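Local coordinates for hypothetical protein PSPTO_2114 (Pseudomonas syringae pv. tomato, PDB 2ODA), which belongs to the haloacid dehalogenase (HAD) phosphatase family, with no firmly assigned substrate and probably a biochemical role particular to Pseudomonas, at residues P7-F11 and A96-V102; L13-D19 and L69-V73; W57-L61 and W87-C93; A132-C138 and R156-T161. All coordinates share one frame; numbering follows the deposited sequence.

Contact 1: P7-F11 and A96-V102; sequences PALLF and ALMALNV
Leu10 and Ala8 are the two bumps that strand 9-12 and the residues before it press against the end of helix 91-99. Both stand on the same side of the chain, with Leu9 between them turned to the other side, as the alternation of an extended chain demands. Leu10 enters a hollow bordered by Ala96, Leu97 and Leu100. With CG beside the backbone N (chi1 -55°), its fork straddles the methyl CD2 of Leu97. One prong, Leu10 CD1, lies 3.9 Å from Leu97 CD2, and the other, Leu10 CD2, rests on Ala96 CB at 3.7 Å. The two leucine side chains meet nearly at a right angle, and Leu100 CD1 closes the hollow 4.0 Å from Leu10 CD2. Ala8 fills a second dip: its CB is 3.9 Å from Leu100 CD1 and only 3.5 Å from Val102 CG2, a tight carbon pair.

Val102 comes within reach where the helix ends in a Schellman motif. Asn101 takes a positive phi (57°), Val102 N bonds back to Leu97 O at 3.1 Å, and Asn101 N to Met98 O at 2.9 Å. The motif thus brings Val102 up as a wall of the hollow for Ala8. Trp94 of the second subunit packs on Leu97, so this helix is shared between the core and the dimer contact.

The strand's polar backbone is engaged by its neighbours 55-58 and 109-112. What remains between strand and helix is methyl against methyl, so the layer of this Rossmann-like fold is held here by shape and by the exclusion of water.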
loop_
_atom_site.group_PDB
_atom_site.type_symbol
_atom_site.label_atom_id
_atom_site.label_comp_id
_atom_site.label_asym_id
_atom_site.label_seq_id
_atom_site.Cartn_x
_atom_site.Cartn_y
_atom_site.Cartn_z
ATOM N N PRO B 7 9.579 8.177 -5.660
ATOM C CA PRO B 7 8.798 9.210 -4.969
ATOM C C PRO B 7 9.097 9.374 -3.470
ATOM O O PRO B 7 8.929 10.471 -2.944
ATOM C CB PRO B 7 7.350 8.779 -5.185
ATOM C CG PRO B 7 7.392 7.335 -5.513
ATOM C CD PRO B 7 8.775 6.984 -5.991
ATOM N N ALA B 8 9.551 8.315 -2.803
ATOM C CA ALA B 8 9.788 8.372 -1.362
ATOM C C ALA B 8 10.708 7.216 -0.978
ATOM O O ALA B 8 10.680 6.165 -1.620
ATOM C CB ALA B 8 8.475 8.269 -0.593
ATOM N N LEU B 9 11.493 7.430 0.072
ATOM C CA LEU B 9 12.316 6.392 0.660
ATOM C C LEU B 9 12.008 6.256 2.143
ATOM O O LEU B 9 11.918 7.255 2.883
ATOM C CB LEU B 9 13.814 6.670 0.447
ATOM C CG LEU B 9 14.354 6.846 -0.981
ATOM C CD1 LEU B 9 15.837 7.221 -0.940
ATOM C CD2 LEU B 9 14.172 5.568 -1.802
ATOM N N LEU B 10 11.833 5.010 2.573
ATOM C CA LEU B 10 11.635 4.675 3.990
ATOM C C LEU B 10 12.875 3.994 4.508
ATOM O O LEU B 10 13.428 3.144 3.809
ATOM C CB LEU B 10 10.450 3.726 4.140
ATOM C CG LEU B 10 9.143 4.232 3.514
ATOM C CD1 LEU B 10 8.038 3.194 3.776
ATOM C CD2 LEU B 10 8.747 5.627 4.055
ATOM N N PHE B 11 13.305 4.343 5.728
ATOM C CA PHE B 11 14.496 3.727 6.335
ATOM C C PHE B 11 14.174 3.191 7.713
ATOM O O PHE B 11 13.530 3.865 8.507
ATOM C CB PHE B 11 15.601 4.774 6.553
ATOM C CG PHE B 11 16.207 5.309 5.301
ATOM C CD1 PHE B 11 15.666 6.433 4.674
ATOM C CD2 PHE B 11 17.358 4.735 4.775
ATOM C CE1 PHE B 11 16.263 6.955 3.507
ATOM C CE2 PHE B 11 17.968 5.258 3.622
ATOM C CZ PHE B 11 17.412 6.373 3.001
ATOM N N ALA B 96 3.904 5.415 7.148
ATOM C CA ALA B 96 5.037 6.252 6.816
ATOM C C ALA B 96 4.825 6.948 5.483
ATOM O O ALA B 96 5.103 8.147 5.350
ATOM C CB ALA B 96 6.297 5.413 6.757
ATOM N N LEU B 97 4.366 6.203 4.475
ATOM C CA LEU B 97 4.076 6.829 3.167
ATOM C C LEU B 97 3.012 7.936 3.284
ATOM O O LEU B 97 3.139 9.018 2.696
ATOM C CB LEU B 97 3.698 5.764 2.118
ATOM C CG LEU B 97 4.752 4.693 1.794
ATOM C CD1 LEU B 97 4.149 3.662 0.824
ATOM C CD2 LEU B 97 6.039 5.352 1.213
HETATM N N MSE B 98 1.956 7.671 4.045
HETATM C CA MSE B 98 0.925 8.683 4.298
HETATM C C MSE B 98 1.447 9.935 4.984
HETATM O O MSE B 98 1.051 11.056 4.631
HETATM C CB MSE B 98 -0.241 8.075 5.072
HETATM C CG MSE B 98 -1.018 7.097 4.196
HETATM SE SE MSE B 98 -2.528 6.355 5.177
HETATM C CE MSE B 98 -1.725 4.827 5.890
ATOM N N ALA B 99 2.361 9.743 5.932
ATOM C CA ALA B 99 3.030 10.846 6.628
ATOM C C ALA B 99 3.839 11.709 5.668
ATOM O O ALA B 99 4.041 12.891 5.928
ATOM C CB ALA B 99 3.924 10.308 7.759
ATOM N N LEU B 100 4.301 11.118 4.560
ATOM C CA LEU B 100 5.016 11.839 3.506
ATOM C C LEU B 100 4.103 12.325 2.390
ATOM O O LEU B 100 4.580 12.855 1.383
ATOM C CB LEU B 100 6.108 10.942 2.898
ATOM C CG LEU B 100 7.274 10.535 3.812
ATOM C CD1 LEU B 100 8.165 9.514 3.112
ATOM C CD2 LEU B 100 8.082 11.773 4.251
ATOM N N ASN B 101 2.794 12.141 2.553
ATOM C CA ASN B 101 1.799 12.585 1.563
ATOM C C ASN B 101 2.065 11.977 0.186
ATOM O O ASN B 101 1.825 12.606 -0.829
ATOM C CB ASN B 101 1.782 14.121 1.456
ATOM C CG ASN B 101 1.464 14.792 2.781
ATOM O OD1 ASN B 101 0.382 14.609 3.327
ATOM N ND2 ASN B 101 2.412 15.559 3.308
ATOM N N VAL B 102 2.571 10.747 0.169
ATOM C CA VAL B 102 2.897 10.047 -1.066
ATOM C C VAL B 102 1.635 9.871 -1.915
ATOM O O VAL B 102 0.574 9.528 -1.396
ATOM C CB VAL B 102 3.590 8.693 -0.725
ATOM C CG1 VAL B 102 3.464 7.676 -1.826
ATOM C CG2 VAL B 102 5.079 8.940 -0.371
#

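Contact 2: L13-D19 and L69-V73; sequences LSGCLVD and LAAPV
Leu69, the last residue of helix 63-69, is set against a loop of chain wound through Leu13, Ser14, Val18 and Asp19. Its CB touches Leu13 CD2 at 3.7 Å and lies a little farther from Val18 CG2. Beyond CG the side chain forks. CD1 comes down on Ser14 CB at 3.9 Å, while CD2 runs between Val18 CG2 at 4.1 Å and Asp19 CB at 4.2 Å.

Leu13 slants across Leu69; with CG opposite the backbone N (chi1 -176°), its CD2 is carried toward the peptide that joins Leu69 to Ala70. Val18 works with both methyls. CG1 and CG2 flank Leu69 O, each 3.7 Å from it; CG2 also faces Leu69 CD2, and CG1 goes on to meet Pro72 CG tip to tip at 3.4 Å, closer than carbons normally come. Farther along, Val73 receives Leu13 CD1 and Leu17 CD1 in looser contacts.

The wide turn at 13-17, in which Val18 N bonds to Leu13 O, is consistent with the squiggle that follows the first strand in HAD proteins. By alignment with the family's DxDG signature, Ser14 probably falls where many relatives carry the second aspartate. It is tied across the turn: Ser14 OG donates to Asp19 OD2 at 2.8 Å, on the anti side and 28° out of the carboxylate plane. Asp19 in turn accepts from the backbone of Gln23 and Ala24.

This turn and the loop 69-73 flank Trp57 of strand 55-58, whose indole touches Leu13, Leu17, Ala70 and Val73, while Leu45 of helix 41-51 packs on Leu17 and Val73.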
loop_
_atom_site.group_PDB
_atom_site.type_symbol
_atom_site.label_atom_id
_atom_site.label_comp_id
_atom_site.label_asym_id
_atom_site.label_seq_id
_atom_site.Cartn_x
_atom_site.Cartn_y
_atom_site.Cartn_z
ATOM N N LEU B 13 15.434 2.864 11.452
ATOM C CA LEU B 13 16.316 3.734 12.199
ATOM C C LEU B 13 17.504 2.973 12.810
ATOM O O LEU B 13 18.634 3.038 12.284
ATOM C CB LEU B 13 15.516 4.549 13.235
ATOM C CG LEU B 13 16.305 5.588 14.052
ATOM C CD1 LEU B 13 16.849 6.793 13.205
ATOM C CD2 LEU B 13 15.428 6.056 15.198
ATOM N N SER B 14 17.242 2.227 13.879
ATOM C CA SER B 14 18.256 1.368 14.510
ATOM C C SER B 14 18.749 0.256 13.564
ATOM O O SER B 14 17.942 -0.407 12.882
ATOM C CB SER B 14 17.687 0.783 15.823
ATOM O OG SER B 14 18.507 -0.252 16.336
ATOM N N GLY B 15 20.065 0.037 13.519
ATOM C CA GLY B 15 20.654 -1.015 12.670
ATOM C C GLY B 15 20.526 -0.701 11.191
ATOM O O GLY B 15 20.505 -1.607 10.322
ATOM N N CYS B 16 20.420 0.588 10.886
ATOM C CA CYS B 16 20.251 0.983 9.501
ATOM C C CYS B 16 20.817 2.393 9.273
ATOM O O CYS B 16 21.917 2.514 8.742
ATOM C CB CYS B 16 18.778 0.823 9.093
ATOM S SG CYS B 16 18.352 1.395 7.453
ATOM N N LEU B 17 20.091 3.441 9.681
ATOM C CA LEU B 17 20.627 4.808 9.646
ATOM C C LEU B 17 21.687 5.016 10.736
ATOM O O LEU B 17 22.725 5.616 10.504
ATOM C CB LEU B 17 19.492 5.826 9.828
ATOM C CG LEU B 17 18.488 5.907 8.661
ATOM C CD1 LEU B 17 17.253 6.707 9.100
ATOM C CD2 LEU B 17 19.186 6.548 7.458
ATOM N N VAL B 18 21.395 4.514 11.931
ATOM C CA VAL B 18 22.241 4.738 13.088
ATOM C C VAL B 18 22.357 3.390 13.800
ATOM O O VAL B 18 21.761 2.405 13.357
ATOM C CB VAL B 18 21.618 5.796 14.067
ATOM C CG1 VAL B 18 21.563 7.214 13.449
ATOM C CG2 VAL B 18 20.220 5.373 14.516
ATOM N N ASP B 19 23.085 3.352 14.912
ATOM C CA ASP B 19 23.077 2.178 15.799
ATOM C C ASP B 19 23.529 0.878 15.112
ATOM O O ASP B 19 22.803 -0.137 15.084
ATOM C CB ASP B 19 21.704 2.019 16.503
ATOM C CG ASP B 19 21.732 0.943 17.584
ATOM O OD1 ASP B 19 22.831 0.642 18.089
ATOM O OD2 ASP B 19 20.672 0.405 17.910
ATOM N N LEU B 69 17.935 8.380 19.322
ATOM C CA LEU B 69 18.533 7.782 18.109
ATOM C C LEU B 69 18.346 8.609 16.836
ATOM O O LEU B 69 19.211 8.584 15.952
ATOM C CB LEU B 69 17.982 6.361 17.838
ATOM C CG LEU B 69 18.540 5.223 18.678
ATOM C CD1 LEU B 69 17.965 3.899 18.173
ATOM C CD2 LEU B 69 20.082 5.228 18.586
ATOM N N ALA B 70 17.214 9.318 16.728
ATOM C CA ALA B 70 16.912 10.082 15.518
ATOM C C ALA B 70 17.625 11.453 15.459
ATOM O O ALA B 70 17.530 12.165 14.448
ATOM C CB ALA B 70 15.381 10.229 15.309
ATOM N N ALA B 71 18.359 11.796 16.521
ATOM C CA ALA B 71 19.099 13.071 16.577
ATOM C C ALA B 71 19.866 13.447 15.291
ATOM O O ALA B 71 19.703 14.579 14.810
ATOM C CB ALA B 71 20.002 13.148 17.818
ATOM N N PRO B 72 20.691 12.527 14.724
ATOM C CA PRO B 72 21.418 12.930 13.521
ATOM C C PRO B 72 20.615 13.081 12.212
ATOM O O PRO B 72 21.190 13.514 11.218
ATOM C CB PRO B 72 22.478 11.825 13.372
ATOM C CG PRO B 72 21.801 10.620 13.932
ATOM C CD PRO B 72 21.096 11.169 15.150
ATOM N N VAL B 73 19.320 12.753 12.219
ATOM C CA VAL B 73 18.477 12.891 11.018
ATOM C C VAL B 73 17.241 13.775 11.216
ATOM O O VAL B 73 16.539 14.087 10.252
ATOM C CB VAL B 73 18.010 11.513 10.423
ATOM C CG1 VAL B 73 19.199 10.646 9.966
ATOM C CG2 VAL B 73 17.064 10.745 11.388
#

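Contact 3: W57-L61 and W87-C93; sequences WIDEL and WPQPDAC
Beyond the C-terminal end of strand 55-58, on the side of the sheet where HAD proteins place their active sites, Glu60 lies over one face of the Trp87 indole. Its CG, between the backbone N and the carbonyl carbon (chi1 62°), forms a CH-pi contact 3.9 Å from the centroid of the Trp87 six-membered ring. The extended chain then lays the carboxylate flat on the ring, the planes 7° apart and Glu60 CD 3.6 Å from Trp87 CZ3. A salt bridge from Glu60 OE2 to Arg116 probably helps to hold it there.

Two waters stitch the same pair of segments together. One donates to Asp59 O at 2.8 Å and accepts from Trp87 NE1; the other donates to Glu60 OE1 and accepts from Trp87 N.

In the HAD fold the second strand usually ends in a serine or threonine, the family's motif II, and by its place after the strand Asp59 probably stands in that position. Its OD1 accepts from two backbone groups, Glu60 N at 2.7 Å and Leu61 N at 3.1 Å, the latter closing an Asx turn that shapes the loop leading to Glu60.

Ile58, one residue before Asp59, crosses the indole obliquely and points toward the helix. Its CG2 touches Trp87 CZ2 at 3.9 Å and Ala92 CB at 4.2 Å, and its CD1 reaches Ala92 O at 3.8 Å, beside Cys93.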
loop_
_atom_site.group_PDB
_atom_site.type_symbol
_atom_site.label_atom_id
_atom_site.label_comp_id
_atom_site.label_asym_id
_atom_site.label_seq_id
_atom_site.Cartn_x
_atom_site.Cartn_y
_atom_site.Cartn_z
ATOM N N TRP B 57 11.829 7.826 8.648
ATOM C CA TRP B 57 12.355 6.645 9.341
ATOM C C TRP B 57 11.272 5.890 10.083
ATOM O O TRP B 57 10.269 6.475 10.530
ATOM C CB TRP B 57 13.510 6.985 10.296
ATOM C CG TRP B 57 13.150 7.872 11.471
ATOM C CD1 TRP B 57 13.314 9.236 11.553
ATOM C CD2 TRP B 57 12.627 7.450 12.735
ATOM N NE1 TRP B 57 12.901 9.684 12.788
ATOM C CE2 TRP B 57 12.487 8.608 13.539
ATOM C CE3 TRP B 57 12.241 6.204 13.259
ATOM C CZ2 TRP B 57 11.982 8.563 14.851
ATOM C CZ3 TRP B 57 11.725 6.154 14.567
ATOM C CH2 TRP B 57 11.601 7.332 15.348
ATOM N N ILE B 58 11.493 4.582 10.205
ATOM C CA ILE B 58 10.560 3.683 10.871
ATOM C C ILE B 58 11.307 2.908 11.934
ATOM O O ILE B 58 12.398 2.400 11.681
ATOM C CB ILE B 58 9.985 2.659 9.863
ATOM C CG1 ILE B 58 9.129 3.391 8.834
ATOM C CG2 ILE B 58 9.197 1.555 10.584
ATOM C CD1 ILE B 58 8.663 2.498 7.692
ATOM N N ASP B 59 10.713 2.786 13.112
ATOM C CA ASP B 59 11.245 1.838 14.097
ATOM C C ASP B 59 10.146 1.295 15.014
ATOM O O ASP B 59 8.963 1.668 14.885
ATOM C CB ASP B 59 12.415 2.455 14.875
ATOM C CG ASP B 59 13.498 1.420 15.195
ATOM O OD1 ASP B 59 13.215 0.472 15.954
ATOM O OD2 ASP B 59 14.626 1.546 14.692
ATOM N N GLU B 60 10.519 0.378 15.904
ATOM C CA GLU B 60 9.559 -0.175 16.868
ATOM C C GLU B 60 10.067 -0.004 18.300
ATOM O O GLU B 60 9.348 -0.294 19.263
ATOM C CB GLU B 60 9.282 -1.649 16.565
ATOM C CG GLU B 60 10.517 -2.543 16.667
ATOM C CD GLU B 60 10.229 -4.032 16.581
ATOM O OE1 GLU B 60 9.069 -4.427 16.316
ATOM O OE2 GLU B 60 11.185 -4.816 16.778
ATOM N N LEU B 61 11.295 0.490 18.451
ATOM C CA LEU B 61 11.842 0.715 19.792
ATOM C C LEU B 61 10.955 1.675 20.564
ATOM O O LEU B 61 10.284 2.509 19.951
ATOM C CB LEU B 61 13.270 1.279 19.728
ATOM C CG LEU B 61 14.378 0.369 19.194
ATOM C CD1 LEU B 61 15.530 1.221 18.697
ATOM C CD2 LEU B 61 14.866 -0.601 20.237
ATOM N N TRP B 87 5.117 -4.888 13.023
ATOM C CA TRP B 87 5.707 -5.725 11.995
ATOM C C TRP B 87 5.366 -7.207 12.254
ATOM O O TRP B 87 5.269 -7.617 13.401
ATOM C CB TRP B 87 7.227 -5.542 11.993
ATOM C CG TRP B 87 7.711 -4.111 12.071
ATOM C CD1 TRP B 87 7.018 -2.975 11.761
ATOM C CD2 TRP B 87 9.016 -3.686 12.460
ATOM N NE1 TRP B 87 7.804 -1.863 11.957
ATOM C CE2 TRP B 87 9.037 -2.275 12.391
ATOM C CE3 TRP B 87 10.177 -4.365 12.858
ATOM C CZ2 TRP B 87 10.167 -1.523 12.723
ATOM C CZ3 TRP B 87 11.304 -3.613 13.171
ATOM C CH2 TRP B 87 11.288 -2.208 13.109
ATOM N N PRO B 88 5.215 -8.024 11.204
ATOM C CA PRO B 88 5.380 -7.769 9.780
ATOM C C PRO B 88 4.139 -7.232 9.045
ATOM O O PRO B 88 4.156 -7.219 7.813
ATOM C CB PRO B 88 5.734 -9.153 9.229
ATOM C CG PRO B 88 4.963 -10.111 10.084
ATOM C CD PRO B 88 4.836 -9.431 11.457
ATOM N N GLN B 89 3.103 -6.784 9.769
ATOM C CA GLN B 89 1.948 -6.123 9.134
ATOM C C GLN B 89 2.415 -4.904 8.301
ATOM O O GLN B 89 3.393 -4.223 8.677
ATOM C CB GLN B 89 0.891 -5.673 10.168
ATOM C CG GLN B 89 0.132 -6.797 10.881
ATOM C CD GLN B 89 -0.624 -7.686 9.921
ATOM O OE1 GLN B 89 -0.129 -8.738 9.521
ATOM N NE2 GLN B 89 -1.832 -7.269 9.544
ATOM N N PRO B 90 1.766 -4.664 7.139
ATOM C CA PRO B 90 2.190 -3.575 6.228
ATOM C C PRO B 90 2.013 -2.155 6.803
ATOM O O PRO B 90 2.601 -1.184 6.276
ATOM C CB PRO B 90 1.252 -3.745 5.010
ATOM C CG PRO B 90 0.030 -4.493 5.584
ATOM C CD PRO B 90 0.644 -5.443 6.583
ATOM N N ASP B 91 1.198 -2.048 7.858
ATOM C CA ASP B 91 0.799 -0.766 8.473
ATOM C C ASP B 91 1.940 0.241 8.696
ATOM O O ASP B 91 1.807 1.405 8.351
ATOM C CB ASP B 91 0.115 -1.005 9.815
ATOM C CG ASP B 91 -1.119 -1.866 9.701
ATOM O OD1 ASP B 91 -1.093 -2.874 8.963
ATOM O OD2 ASP B 91 -2.113 -1.519 10.363
ATOM N N ALA B 92 3.043 -0.203 9.298
ATOM C CA ALA B 92 4.155 0.696 9.560
ATOM C C ALA B 92 4.625 1.412 8.275
ATOM O O ALA B 92 4.944 2.599 8.296
ATOM C CB ALA B 92 5.292 -0.053 10.191
ATOM N N CYS B 93 4.669 0.684 7.162
ATOM C CA CYS B 93 5.139 1.262 5.893
ATOM C C CYS B 93 4.088 2.155 5.228
ATOM O O CYS B 93 4.399 3.264 4.760
ATOM C CB CYS B 93 5.575 0.153 4.949
ATOM S SG CYS B 93 7.076 -0.696 5.554
HETATM O O HOH W 1 7.000 0.731 13.151
HETATM O O HOH W 2 6.563 -3.657 15.303
#

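Contact 4: A132-C138 and R156-T161; sequences ASCGPLC and RRAQAT
Ala132 rides directly on helix 150-167, its carbonyl oxygen resting over the backbone of Arg157. The pair Arg157 CA and Ala132 O is 3.6 Å apart in a nearly straight CA-H...O contact (164° at the hydrogen). The same oxygen meets Ala160 CB at 3.7 Å, and Ala132 CB nudges Thr161 OG1 at 3.4 Å. The alanines, Ala132 and Ala160, are consistent with so close an approach. Cys138 SG returns to the helix farther along the loop, 4.1 Å from Ala160 CB, with Leu137 CB packed on Ala160 CB.

Next come the groups that fix this shell. Thr161 OG1 bonds to Arg157 O at 2.8 Å, approaching from above the carbonyl plane, and Thr161 N shares that acceptor. Arg157 CD lies 3.5 Å from Ser133 OG, and the bend beyond it at chi3 (-61°) turns the guanidinium end, whose NH1 shares a water with that hydroxyl. A second water joins Arg156 O, weakly, to Leu137 O. Ser133 OG also bonds to Asp174 O, and Arg157 NH2 forms a salt bridge with Glu154.

Direct contact is by packing and a CA-H...O approach, with polar links made through water, so the anchoring probably depends on close fit together with these waters.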
loop_
_atom_site.group_PDB
_atom_site.type_symbol
_atom_site.label_atom_id
_atom_site.label_comp_id
_atom_site.label_asym_id
_atom_site.label_seq_id
_atom_site.Cartn_x
_atom_site.Cartn_y
_atom_site.Cartn_z
ATOM N N ALA B 132 23.671 -5.549 4.638
ATOM C CA ALA B 132 24.366 -6.802 5.003
ATOM C C ALA B 132 25.293 -6.720 6.230
ATOM O O ALA B 132 25.767 -7.747 6.715
ATOM C CB ALA B 132 25.134 -7.320 3.811
ATOM N N SER B 133 25.567 -5.520 6.716
ATOM C CA SER B 133 26.588 -5.343 7.768
ATOM C C SER B 133 26.046 -4.891 9.105
ATOM O O SER B 133 26.545 -5.300 10.156
ATOM C CB SER B 133 27.652 -4.332 7.318
ATOM O OG SER B 133 28.338 -4.796 6.149
ATOM N N CYS B 134 25.077 -3.982 9.067
ATOM C CA CYS B 134 24.764 -3.193 10.265
ATOM C C CYS B 134 23.498 -3.631 11.005
ATOM O O CYS B 134 23.153 -3.043 12.035
ATOM C CB CYS B 134 24.663 -1.696 9.905
ATOM S SG CYS B 134 23.421 -1.378 8.679
ATOM N N GLY B 135 22.840 -4.680 10.519
ATOM C CA GLY B 135 21.523 -5.066 11.042
ATOM C C GLY B 135 21.584 -6.163 12.089
ATOM O O GLY B 135 22.672 -6.655 12.401
ATOM N N PRO B 136 20.410 -6.599 12.604
ATOM C CA PRO B 136 20.374 -7.597 13.689
ATOM C C PRO B 136 20.900 -8.999 13.340
ATOM O O PRO B 136 21.301 -9.743 14.241
ATOM C CB PRO B 136 18.873 -7.640 14.089
ATOM C CG PRO B 136 18.147 -7.244 12.847
ATOM C CD PRO B 136 19.056 -6.188 12.192
ATOM N N LEU B 137 20.915 -9.373 12.059
ATOM C CA LEU B 137 21.450 -10.680 11.652
ATOM C C LEU B 137 22.959 -10.733 11.851
ATOM O O LEU B 137 23.539 -11.811 12.033
ATOM C CB LEU B 137 21.135 -10.985 10.197
ATOM C CG LEU B 137 19.667 -11.250 9.899
ATOM C CD1 LEU B 137 19.429 -11.219 8.391
ATOM C CD2 LEU B 137 19.259 -12.593 10.484
ATOM N N CYS B 138 23.589 -9.569 11.805
ATOM C CA CYS B 138 24.983 -9.442 12.229
ATOM C C CYS B 138 25.051 -9.131 13.739
ATOM O O CYS B 138 25.738 -9.822 14.482
ATOM C CB CYS B 138 25.693 -8.373 11.382
ATOM S SG CYS B 138 25.622 -8.729 9.586
ATOM N N ARG B 156 29.983 -13.116 7.616
ATOM C CA ARG B 156 28.747 -12.588 8.211
ATOM C C ARG B 156 27.877 -11.794 7.225
ATOM O O ARG B 156 26.649 -11.905 7.277
ATOM C CB ARG B 156 29.057 -11.778 9.486
ATOM C CG ARG B 156 29.390 -12.730 10.665
ATOM C CD ARG B 156 30.050 -12.012 11.845
ATOM N NE ARG B 156 30.359 -12.952 12.952
ATOM C CZ ARG B 156 31.318 -13.875 12.905
ATOM N NH1 ARG B 156 32.064 -14.031 11.814
ATOM N NH2 ARG B 156 31.520 -14.673 13.941
ATOM N N ARG B 157 28.514 -11.005 6.360
ATOM C CA ARG B 157 27.822 -10.297 5.286
ATOM C C ARG B 157 27.156 -11.283 4.327
ATOM O O ARG B 157 25.985 -11.128 3.996
ATOM C CB ARG B 157 28.801 -9.455 4.475
ATOM C CG ARG B 157 29.194 -8.121 5.089
ATOM C CD ARG B 157 29.801 -7.206 3.993
ATOM N NE ARG B 157 31.013 -7.773 3.376
ATOM C CZ ARG B 157 32.251 -7.592 3.836
ATOM N NH1 ARG B 157 32.464 -6.824 4.912
ATOM N NH2 ARG B 157 33.277 -8.174 3.207
ATOM N N ALA B 158 27.904 -12.295 3.888
ATOM C CA ALA B 158 27.364 -13.310 3.000
ATOM C C ALA B 158 26.168 -14.063 3.626
ATOM O O ALA B 158 25.170 -14.317 2.957
ATOM C CB ALA B 158 28.480 -14.279 2.548
ATOM N N GLN B 159 26.257 -14.399 4.916
ATOM C CA GLN B 159 25.147 -15.079 5.606
ATOM C C GLN B 159 23.895 -14.204 5.679
ATOM O O GLN B 159 22.795 -14.671 5.346
ATOM C CB GLN B 159 25.551 -15.549 7.010
ATOM C CG GLN B 159 26.437 -16.756 6.929
ATOM C CD GLN B 159 27.179 -17.074 8.220
ATOM O OE1 GLN B 159 27.198 -16.278 9.177
ATOM N NE2 GLN B 159 27.818 -18.235 8.239
ATOM N N ALA B 160 24.067 -12.959 6.117
ATOM C CA ALA B 160 22.966 -11.963 6.144
ATOM C C ALA B 160 22.349 -11.719 4.768
ATOM O O ALA B 160 21.125 -11.609 4.655
ATOM C CB ALA B 160 23.453 -10.633 6.724
ATOM N N THR B 161 23.205 -11.620 3.748
ATOM C CA THR B 161 22.789 -11.399 2.352
ATOM C C THR B 161 21.886 -12.535 1.853
ATOM O O THR B 161 20.814 -12.296 1.269
ATOM C CB THR B 161 24.026 -11.170 1.405
ATOM O OG1 THR B 161 24.723 -9.980 1.801
ATOM C CG2 THR B 161 23.585 -11.018 -0.050
HETATM O O HOH W 3 30.934 -4.466 5.958
HETATM O O HOH W 4 25.414 -12.929 9.462
#

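Contacts 1, 2 and 3 adjoin one another around the first two strands of the sheet. Phe11 O lies 2.7 Å from Ile58 N and Leu13 N lies 3.1 Å from Ile58 O; these probable backbone hydrogen bonds join contacts 1 and 2 to contact 3, the first of them between paired strands. Contact 3 is nested inside the loop that contact 1 closes, and both touch the second subunit. At the C-terminal ends of these strands, Asp59 OD2 sits 2.8 Å from Ser14 N, joining contacts 2 and 3 where a HAD active site would be expected. Contact 4 touches contact 2, Cys134 SG packing 3.4 Å from Gly15 O; contact 1 lies across the chain's centre from it, about 26 Å between centres.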